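Local coordinates for delta-1-pyrroline-5-carboxylate dehydrogenase, mitochondrial (Mus musculus, PDB 4E3X), which catalyses the NAD-dependent oxidation of L-glutamate gamma-semialdehyde to glutamate, the final step of proline breakdown in mitochondria, at residues A350-K358 with T466-T474; Y476-Q485 with N499-S510. All coordinates share one frame; numbering follows the deposited sequence.

In the fold
Both contacts reach the same mixed sheet of the aldehyde dehydrogenase fold, and their centres lie about 11 Å apart. Contact 1 lays helix 463-472 against strand 351-357; after a short turn the chain enters strand 476-483, which contact 2 pairs with strand 503-506. Strand 319-323 lies between strands 351-357 and 476-483 and so joins the two. They also touch directly, Asp-471 OD1 lying 3.6 Å from Ala-500 CB. In contact 1 the side chain of Thr-474 is about 9 Å from that of NAD-binding Glu-447. In contact 2 the side chain of Leu-478 comes within about 4 Å of that of the nucleophile Cys-348, and that of Tyr-505 within about 5 Å of a bound proline.

Contact 1. Residues A350-K358 with T466-T474; sequences ACSRLYVPK and TLKLVDSTT. Unlike the reference sequence in segment 466-474: Lys-468 (reference Gln).
Val-470 sets its CG2 methyl squarely over the ring of Tyr-355, a CH-pi contact with the carbon 3.6 Å from the ring centroid and 6° off the ring normal. Thr-466 adds its own methyl, CG2, 3.9 Å from Tyr-355 CD1. A beta-branched valine suits this place because its other branch, CG1, is left to pack beside Arg-353 NH2.

The polar contacts centre on Arg-353, whose chain is extended from CG to NE and so spans the gap between strand and helix. Arg-353 NH2 donates to Val-470 O at 2.9 Å, nearly straight at 171°, lying in the carbonyl plane on a lone pair; the same nitrogen donates to Tyr-355 OH at 3.0 Å. Thr-474 CG2 lies over one guanidinium face, 3.5 Å from Arg-353 CZ, while NE donates to Lys-318 O. A water links Tyr-355 OH to Thr-473 OG1. A leucine in place of Arg-353 would probably leave Val-470 O without this donor and the Tyr-355 hydroxyl less firmly fixed.

Strand 351-357 runs antiparallel to the helix, their axes 10.7 Å apart, in the sheet between strands 319-323 and 452-458; Val-470 also touches Phe-320 of the former, and Thr-466 Tyr-458 of the latter.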
loop_
_atom_site.group_PDB
_atom_site.type_symbol
_atom_site.label_atom_id
_atom_site.label_comp_id
_atom_site.label_asym_id
_atom_site.label_seq_id
_atom_site.Cartn_x
_atom_site.Cartn_y
_atom_site.Cartn_z
ATOM N N ALA B 350 9.778 23.066 -2.066
ATOM C CA ALA B 350 10.619 24.255 -2.273
ATOM C C ALA B 350 12.107 23.977 -2.105
ATOM O O ALA B 350 12.509 23.258 -1.191
ATOM C CB ALA B 350 10.199 25.366 -1.325
ATOM N N CYS B 351 12.926 24.546 -2.985
ATOM C CA CYS B 351 14.370 24.464 -2.829
ATOM C C CYS B 351 14.820 25.302 -1.646
ATOM O O CYS B 351 14.557 26.501 -1.598
ATOM C CB CYS B 351 15.071 24.976 -4.086
ATOM S SG CYS B 351 16.859 25.154 -3.911
ATOM N N SER B 352 15.525 24.680 -0.705
ATOM C CA SER B 352 16.076 25.418 0.423
ATOM C C SER B 352 17.578 25.214 0.577
ATOM O O SER B 352 18.205 25.840 1.432
ATOM C CB SER B 352 15.364 25.044 1.722
ATOM O OG SER B 352 15.456 23.654 1.965
ATOM N N ARG B 353 18.158 24.338 -0.240
ATOM C CA ARG B 353 19.613 24.221 -0.297
ATOM C C ARG B 353 20.101 24.216 -1.743
ATOM O O ARG B 353 19.639 23.426 -2.569
ATOM C CB ARG B 353 20.121 23.014 0.497
ATOM C CG ARG B 353 19.393 21.739 0.255
ATOM C CD ARG B 353 19.853 20.623 1.192
ATOM N NE ARG B 353 19.045 19.459 0.892
ATOM C CZ ARG B 353 19.503 18.240 0.630
ATOM N NH1 ARG B 353 18.631 17.282 0.349
ATOM N NH2 ARG B 353 20.803 17.974 0.653
ATOM N N LEU B 354 21.022 25.134 -2.034
ATOM C CA LEU B 354 21.591 25.295 -3.365
ATOM C C LEU B 354 23.079 24.978 -3.292
ATOM O O LEU B 354 23.792 25.546 -2.470
ATOM C CB LEU B 354 21.400 26.737 -3.841
ATOM C CG LEU B 354 22.031 27.101 -5.193
ATOM C CD1 LEU B 354 21.361 26.362 -6.326
ATOM C CD2 LEU B 354 21.988 28.600 -5.441
ATOM N N TYR B 355 23.539 24.073 -4.150
ATOM C CA TYR B 355 24.943 23.679 -4.196
ATOM C C TYR B 355 25.537 24.210 -5.494
ATOM O O TYR B 355 25.073 23.854 -6.572
ATOM C CB TYR B 355 25.062 22.150 -4.160
ATOM C CG TYR B 355 24.563 21.504 -2.881
ATOM C CD1 TYR B 355 25.452 21.127 -1.881
ATOM C CD2 TYR B 355 23.206 21.251 -2.685
ATOM C CE1 TYR B 355 25.010 20.524 -0.706
ATOM C CE2 TYR B 355 22.754 20.659 -1.507
ATOM C CZ TYR B 355 23.658 20.292 -0.528
ATOM O OH TYR B 355 23.208 19.695 0.637
ATOM N N VAL B 356 26.553 25.067 -5.384
ATOM C CA VAL B 356 27.117 25.761 -6.550
ATOM C C VAL B 356 28.621 25.507 -6.656
ATOM O O VAL B 356 29.321 25.606 -5.654
ATOM C CB VAL B 356 26.878 27.299 -6.449
ATOM C CG1 VAL B 356 27.459 28.033 -7.653
ATOM C CG2 VAL B 356 25.404 27.604 -6.315
ATOM N N PRO B 357 29.123 25.191 -7.869
ATOM C CA PRO B 357 30.572 24.993 -8.012
ATOM C C PRO B 357 31.298 26.331 -7.987
ATOM O O PRO B 357 30.783 27.338 -8.477
ATOM C CB PRO B 357 30.705 24.332 -9.387
ATOM C CG PRO B 357 29.529 24.861 -10.161
ATOM C CD PRO B 357 28.409 25.029 -9.150
ATOM N N LYS B 358 32.491 26.333 -7.409
ATOM C CA LYS B 358 33.289 27.546 -7.281
ATOM C C LYS B 358 33.424 28.313 -8.598
ATOM O O LYS B 358 33.309 29.540 -8.614
ATOM C CB LYS B 358 34.663 27.198 -6.707
ATOM N N THR B 466 30.550 15.912 -3.122
ATOM C CA THR B 466 29.451 16.819 -2.824
ATOM C C THR B 466 28.094 16.194 -3.159
ATOM O O THR B 466 27.134 16.354 -2.402
ATOM C CB THR B 466 29.638 18.176 -3.521
ATOM O OG1 THR B 466 30.920 18.709 -3.161
ATOM C CG2 THR B 466 28.558 19.155 -3.089
ATOM N N LEU B 467 28.009 15.476 -4.277
ATOM C CA LEU B 467 26.799 14.710 -4.572
ATOM C C LEU B 467 26.462 13.743 -3.437
ATOM O O LEU B 467 25.297 13.589 -3.086
ATOM C CB LEU B 467 26.936 13.958 -5.898
ATOM C CG LEU B 467 26.787 14.797 -7.174
ATOM C CD1 LEU B 467 27.264 14.039 -8.407
ATOM C CD2 LEU B 467 25.349 15.277 -7.360
ATOM N N LYS B 468 27.470 13.097 -2.859
ATOM C CA LYS B 468 27.208 12.229 -1.709
ATOM C C LYS B 468 26.634 13.015 -0.525
ATOM O O LYS B 468 25.706 12.557 0.148
ATOM C CB LYS B 468 28.456 11.444 -1.307
ATOM C CG LYS B 468 28.870 10.422 -2.344
ATOM C CD LYS B 468 30.070 9.616 -1.869
ATOM C CE LYS B 468 30.343 8.430 -2.784
ATOM N NZ LYS B 468 30.667 8.855 -4.171
ATOM N N LEU B 469 27.167 14.210 -0.290
ATOM C CA LEU B 469 26.626 15.072 0.754
ATOM C C LEU B 469 25.186 15.494 0.482
ATOM O O LEU B 469 24.377 15.562 1.406
ATOM C CB LEU B 469 27.511 16.304 0.960
ATOM C CG LEU B 469 28.884 16.004 1.566
ATOM C CD1 LEU B 469 29.686 17.284 1.748
ATOM C CD2 LEU B 469 28.725 15.266 2.886
ATOM N N VAL B 470 24.860 15.780 -0.778
ATOM C CA VAL B 470 23.483 16.134 -1.118
ATOM C C VAL B 470 22.554 15.007 -0.656
ATOM O O VAL B 470 21.503 15.240 -0.066
ATOM C CB VAL B 470 23.296 16.378 -2.634
ATOM C CG1 VAL B 470 21.816 16.580 -2.963
ATOM C CG2 VAL B 470 24.123 17.573 -3.093
ATOM N N ASP B 471 22.983 13.776 -0.903
ATOM C CA ASP B 471 22.203 12.597 -0.590
ATOM C C ASP B 471 22.112 12.269 0.908
ATOM O O ASP B 471 21.079 11.785 1.364
ATOM C CB ASP B 471 22.787 11.410 -1.363
ATOM C CG ASP B 471 22.105 10.110 -1.030
ATOM O OD1 ASP B 471 20.912 9.951 -1.355
ATOM O OD2 ASP B 471 22.771 9.238 -0.446
ATOM N N SER B 472 23.179 12.529 1.666
ATOM C CA SER B 472 23.262 12.055 3.049
ATOM C C SER B 472 22.998 13.107 4.122
ATOM O O SER B 472 22.796 12.762 5.285
ATOM C CB SER B 472 24.638 11.441 3.305
ATOM O OG SER B 472 25.619 12.461 3.344
ATOM N N THR B 473 23.004 14.383 3.748
ATOM C CA THR B 473 22.957 15.450 4.747
ATOM C C THR B 473 21.637 15.517 5.514
ATOM O O THR B 473 21.627 15.736 6.731
ATOM C CB THR B 473 23.292 16.820 4.124
ATOM O OG1 THR B 473 24.664 16.811 3.709
ATOM C CG2 THR B 473 23.081 17.950 5.128
ATOM N N THR B 474 20.524 15.305 4.819
ATOM C CA THR B 474 19.217 15.462 5.442
ATOM C C THR B 474 18.522 14.125 5.643
ATOM O O THR B 474 18.993 13.087 5.181
ATOM C CB THR B 474 18.282 16.378 4.617
ATOM O OG1 THR B 474 17.635 15.610 3.589
ATOM C CG2 THR B 474 19.056 17.553 4.024
HETATM O O HOH W 1 25.050 19.253 2.443
#

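Contact 2. Residues Y476-Q485 with N499-S510; sequences YGLTGAVFAQ and NAAGNFYINDKS
Gly-480 and Ala-481 pair with Phe-504 and Tyr-505 in the middle of two parallel strands. Backbone bonds pass back and forth between the strands: Gly-480 N donates to Asn-503 O, Tyr-505 N to Gly-480 O and Val-482 N to Tyr-505 O, the last at 2.8 Å. Small residues suit this part. Ala-501 CB sits 3.6 Å from Gly-480 N, on the side where a larger residue than glycine would extend, and Ala-481 CB meets Tyr-505 CB at 3.9 Å. On the face shared by Val-482 and Ile-506, Val-482 CG2 touches Phe-504 CZ at 3.6 Å; the Phe-504 ring gets there because its CG stands opposite the backbone N (chi1 -175°). On the face of Ala-481 and Tyr-505, Thr-479 OG1 packs against Ser-510 CB while donating to Ser-349 O. Farther along, the Phe-483 ring lies against the turn, with Phe-483 CZ 3.5 Å from Asp-508 O, which is buried without a polar partner. Past the strand, the buried Asn-507 amide stands in for the next backbone pair: OD1 accepts from Ala-484 N and ND2 donates to Ala-484 O, both at 2.9 Å. Asparagine fits here, having both an acceptor and a donor.

The looser side is wet. A water bridges Asn-507 OD1 to the exposed Gln-485. At the opposite end Gly-502 N reaches Gly-477 O at 3.0 Å with a bent bond (135°), and waters sit around Ala-500 O.

Strand 503-506 also pairs with a strand of the second subunit, so the sheet continues through the dimer; Asp-508 OD2 meets Lys-548 in a salt bridge and Thr-550 in a hydrogen bond, both of that subunit. With helix 487-496 connecting them, the two parallel strands form a beta-alpha-beta crossover in the aldehyde dehydrogenase fold, beside the nucleophile Cys-348 and substrate-binding Ser-513.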
loop_
_atom_site.group_PDB
_atom_site.type_symbol
_atom_site.label_atom_id
_atom_site.label_comp_id
_atom_site.label_asym_id
_atom_site.label_seq_id
_atom_site.Cartn_x
_atom_site.Cartn_y
_atom_site.Cartn_z
ATOM N N TYR B 476 15.460 13.700 4.533
ATOM C CA TYR B 476 14.342 13.770 3.591
ATOM C C TYR B 476 14.634 13.230 2.194
ATOM O O TYR B 476 15.791 13.041 1.812
ATOM C CB TYR B 476 13.863 15.217 3.491
ATOM C CG TYR B 476 13.298 15.786 4.776
ATOM C CD1 TYR B 476 12.010 15.453 5.200
ATOM C CD2 TYR B 476 14.031 16.687 5.547
ATOM C CE1 TYR B 476 11.473 15.985 6.351
ATOM C CE2 TYR B 476 13.494 17.236 6.710
ATOM C CZ TYR B 476 12.213 16.877 7.099
ATOM O OH TYR B 476 11.655 17.399 8.243
ATOM N N GLY B 477 13.577 12.982 1.426
ATOM C CA GLY B 477 13.750 12.439 0.092
ATOM C C GLY B 477 12.699 12.893 -0.898
ATOM O O GLY B 477 12.253 12.098 -1.733
ATOM N N LEU B 478 12.318 14.165 -0.830
ATOM C CA LEU B 478 11.146 14.623 -1.573
ATOM C C LEU B 478 11.491 15.136 -2.969
ATOM O O LEU B 478 11.306 14.409 -3.943
ATOM C CB LEU B 478 10.329 15.628 -0.754
ATOM C CG LEU B 478 8.906 15.894 -1.255
ATOM C CD1 LEU B 478 8.223 14.620 -1.736
ATOM C CD2 LEU B 478 8.075 16.556 -0.171
ATOM N N THR B 479 11.994 16.362 -3.086
ATOM C CA THR B 479 12.331 16.861 -4.417
ATOM C C THR B 479 13.776 17.317 -4.546
ATOM O O THR B 479 14.465 17.579 -3.562
ATOM C CB THR B 479 11.427 18.026 -4.873
ATOM O OG1 THR B 479 11.792 19.210 -4.157
ATOM C CG2 THR B 479 9.945 17.717 -4.662
ATOM N N GLY B 480 14.225 17.418 -5.787
ATOM C CA GLY B 480 15.567 17.893 -6.042
ATOM C C GLY B 480 15.814 18.071 -7.520
ATOM O O GLY B 480 15.161 17.436 -8.350
ATOM N N ALA B 481 16.770 18.930 -7.845
ATOM C CA ALA B 481 17.092 19.218 -9.227
ATOM C C ALA B 481 18.588 19.173 -9.427
ATOM O O ALA B 481 19.358 19.519 -8.525
ATOM C CB ALA B 481 16.579 20.587 -9.618
ATOM N N VAL B 482 18.980 18.751 -10.623
ATOM C CA VAL B 482 20.351 18.892 -11.091
ATOM C C VAL B 482 20.349 19.767 -12.341
ATOM O O VAL B 482 19.576 19.535 -13.283
ATOM C CB VAL B 482 20.990 17.527 -11.409
ATOM C CG1 VAL B 482 22.343 17.696 -12.126
ATOM C CG2 VAL B 482 21.160 16.719 -10.128
ATOM N N PHE B 483 21.198 20.789 -12.331
ATOM C CA PHE B 483 21.392 21.643 -13.491
ATOM C C PHE B 483 22.752 21.326 -14.104
ATOM O O PHE B 483 23.794 21.517 -13.471
ATOM C CB PHE B 483 21.301 23.121 -13.093
ATOM C CG PHE B 483 19.900 23.575 -12.749
ATOM C CD1 PHE B 483 19.386 23.368 -11.479
ATOM C CD2 PHE B 483 19.102 24.213 -13.693
ATOM C CE1 PHE B 483 18.110 23.779 -11.157
ATOM C CE2 PHE B 483 17.819 24.627 -13.372
ATOM C CZ PHE B 483 17.327 24.408 -12.101
ATOM N N ALA B 484 22.735 20.819 -15.333
ATOM C CA ALA B 484 23.956 20.374 -16.002
ATOM C C ALA B 484 23.661 20.120 -17.479
ATOM O O ALA B 484 22.559 19.689 -17.816
ATOM C CB ALA B 484 24.479 19.101 -15.345
ATOM N N GLN B 485 24.631 20.370 -18.355
ATOM C CA GLN B 485 24.432 20.127 -19.782
ATOM C C GLN B 485 25.414 19.091 -20.311
ATOM O O GLN B 485 25.633 18.979 -21.519
ATOM C CB GLN B 485 24.528 21.430 -20.582
ATOM C CG GLN B 485 23.448 22.459 -20.239
ATOM C CD GLN B 485 22.038 22.003 -20.604
ATOM O OE1 GLN B 485 21.851 21.099 -21.421
ATOM N NE2 GLN B 485 21.037 22.635 -19.997
ATOM N N ASN B 499 17.753 7.945 -4.566
ATOM C CA ASN B 499 16.881 7.960 -3.391
ATOM C C ASN B 499 16.876 9.266 -2.606
ATOM O O ASN B 499 16.288 9.354 -1.523
ATOM C CB ASN B 499 17.143 6.753 -2.491
ATOM C CG ASN B 499 16.359 5.547 -2.937
ATOM O OD1 ASN B 499 16.923 4.558 -3.389
ATOM N ND2 ASN B 499 15.040 5.639 -2.846
ATOM N N ALA B 500 17.515 10.292 -3.165
ATOM C CA ALA B 500 17.507 11.612 -2.546
ATOM C C ALA B 500 16.268 12.431 -2.903
ATOM O O ALA B 500 15.974 13.425 -2.234
ATOM C CB ALA B 500 18.773 12.379 -2.911
ATOM N N ALA B 501 15.550 12.021 -3.951
ATOM C CA ALA B 501 14.369 12.753 -4.409
ATOM C C ALA B 501 13.400 11.816 -5.117
ATOM O O ALA B 501 13.786 11.110 -6.045
ATOM C CB ALA B 501 14.775 13.888 -5.343
ATOM N N GLY B 502 12.144 11.814 -4.676
ATOM C CA GLY B 502 11.088 11.076 -5.350
ATOM C C GLY B 502 10.562 11.822 -6.565
ATOM O O GLY B 502 9.967 11.221 -7.458
ATOM N N ASN B 503 10.750 13.139 -6.565
ATOM C CA ASN B 503 10.508 13.966 -7.740
ATOM C C ASN B 503 11.819 14.646 -8.080
ATOM O O ASN B 503 12.286 15.534 -7.357
ATOM C CB ASN B 503 9.410 14.995 -7.480
ATOM C CG ASN B 503 8.043 14.392 -7.574
ATOM O OD1 ASN B 503 7.595 13.719 -6.654
ATOM N ND2 ASN B 503 7.371 14.616 -8.694
ATOM N N PHE B 504 12.434 14.173 -9.159
ATOM C CA PHE B 504 13.785 14.568 -9.530
ATOM C C PHE B 504 13.733 15.309 -10.853
ATOM O O PHE B 504 13.048 14.893 -11.785
ATOM C CB PHE B 504 14.659 13.312 -9.631
ATOM C CG PHE B 504 16.110 13.583 -9.902
ATOM C CD1 PHE B 504 16.902 14.249 -8.978
ATOM C CD2 PHE B 504 16.694 13.127 -11.066
ATOM C CE1 PHE B 504 18.252 14.481 -9.231
ATOM C CE2 PHE B 504 18.041 13.354 -11.321
ATOM C CZ PHE B 504 18.817 14.033 -10.408
ATOM N N TYR B 505 14.454 16.418 -10.920
ATOM C CA TYR B 505 14.343 17.329 -12.042
ATOM C C TYR B 505 15.696 17.560 -12.682
ATOM O O TYR B 505 16.689 17.791 -11.995
ATOM C CB TYR B 505 13.759 18.659 -11.561
ATOM C CG TYR B 505 12.342 18.509 -11.055
ATOM C CD1 TYR B 505 12.076 18.276 -9.706
ATOM C CD2 TYR B 505 11.263 18.582 -11.934
ATOM C CE1 TYR B 505 10.762 18.137 -9.248
ATOM C CE2 TYR B 505 9.960 18.445 -11.490
ATOM C CZ TYR B 505 9.709 18.212 -10.153
ATOM O OH TYR B 505 8.394 18.076 -9.740
ATOM N N ILE B 506 15.742 17.474 -14.005
ATOM C CA ILE B 506 16.959 17.787 -14.733
ATOM C C ILE B 506 16.724 19.068 -15.515
ATOM O O ILE B 506 15.854 19.136 -16.394
ATOM C CB ILE B 506 17.378 16.636 -15.652
ATOM C CG1 ILE B 506 17.623 15.381 -14.814
ATOM C CG2 ILE B 506 18.624 17.006 -16.444
ATOM C CD1 ILE B 506 17.773 14.142 -15.624
ATOM N N ASN B 507 17.473 20.100 -15.145
ATOM C CA ASN B 507 17.354 21.409 -15.776
ATOM C C ASN B 507 15.964 22.024 -15.645
ATOM O O ASN B 507 15.478 22.709 -16.541
ATOM C CB ASN B 507 17.849 21.342 -17.221
ATOM C CG ASN B 507 19.323 21.009 -17.287
ATOM O OD1 ASN B 507 20.100 21.476 -16.450
ATOM N ND2 ASN B 507 19.720 20.195 -18.261
ATOM N N ASP B 508 15.338 21.786 -14.499
ATOM C CA ASP B 508 14.110 22.485 -14.146
ATOM C C ASP B 508 14.059 22.655 -12.631
ATOM O O ASP B 508 14.833 22.018 -11.902
ATOM C CB ASP B 508 12.870 21.737 -14.656
ATOM C CG ASP B 508 11.731 22.679 -15.023
ATOM O OD1 ASP B 508 11.642 23.774 -14.421
ATOM O OD2 ASP B 508 10.924 22.324 -15.912
ATOM N N LYS B 509 13.157 23.517 -12.162
ATOM C CA LYS B 509 13.044 23.780 -10.732
ATOM C C LYS B 509 12.353 22.640 -9.976
ATOM O O LYS B 509 11.632 21.821 -10.566
ATOM C CB LYS B 509 12.312 25.098 -10.466
ATOM C CG LYS B 509 10.873 25.154 -10.965
ATOM C CD LYS B 509 10.228 26.483 -10.558
ATOM C CE LYS B 509 8.796 26.614 -11.047
ATOM N NZ LYS B 509 7.933 25.504 -10.556
ATOM N N SER B 510 12.557 22.605 -8.661
ATOM C CA SER B 510 12.116 21.472 -7.846
ATOM C C SER B 510 10.650 21.530 -7.443
ATOM O O SER B 510 10.160 20.581 -6.837
ATOM C CB SER B 510 12.991 21.333 -6.599
ATOM O OG SER B 510 12.798 22.437 -5.729
HETATM O O HOH W 2 17.813 14.483 -0.211
HETATM O O HOH W 3 15.594 16.231 -1.403
HETATM O O HOH W 4 21.187 23.917 -17.146
#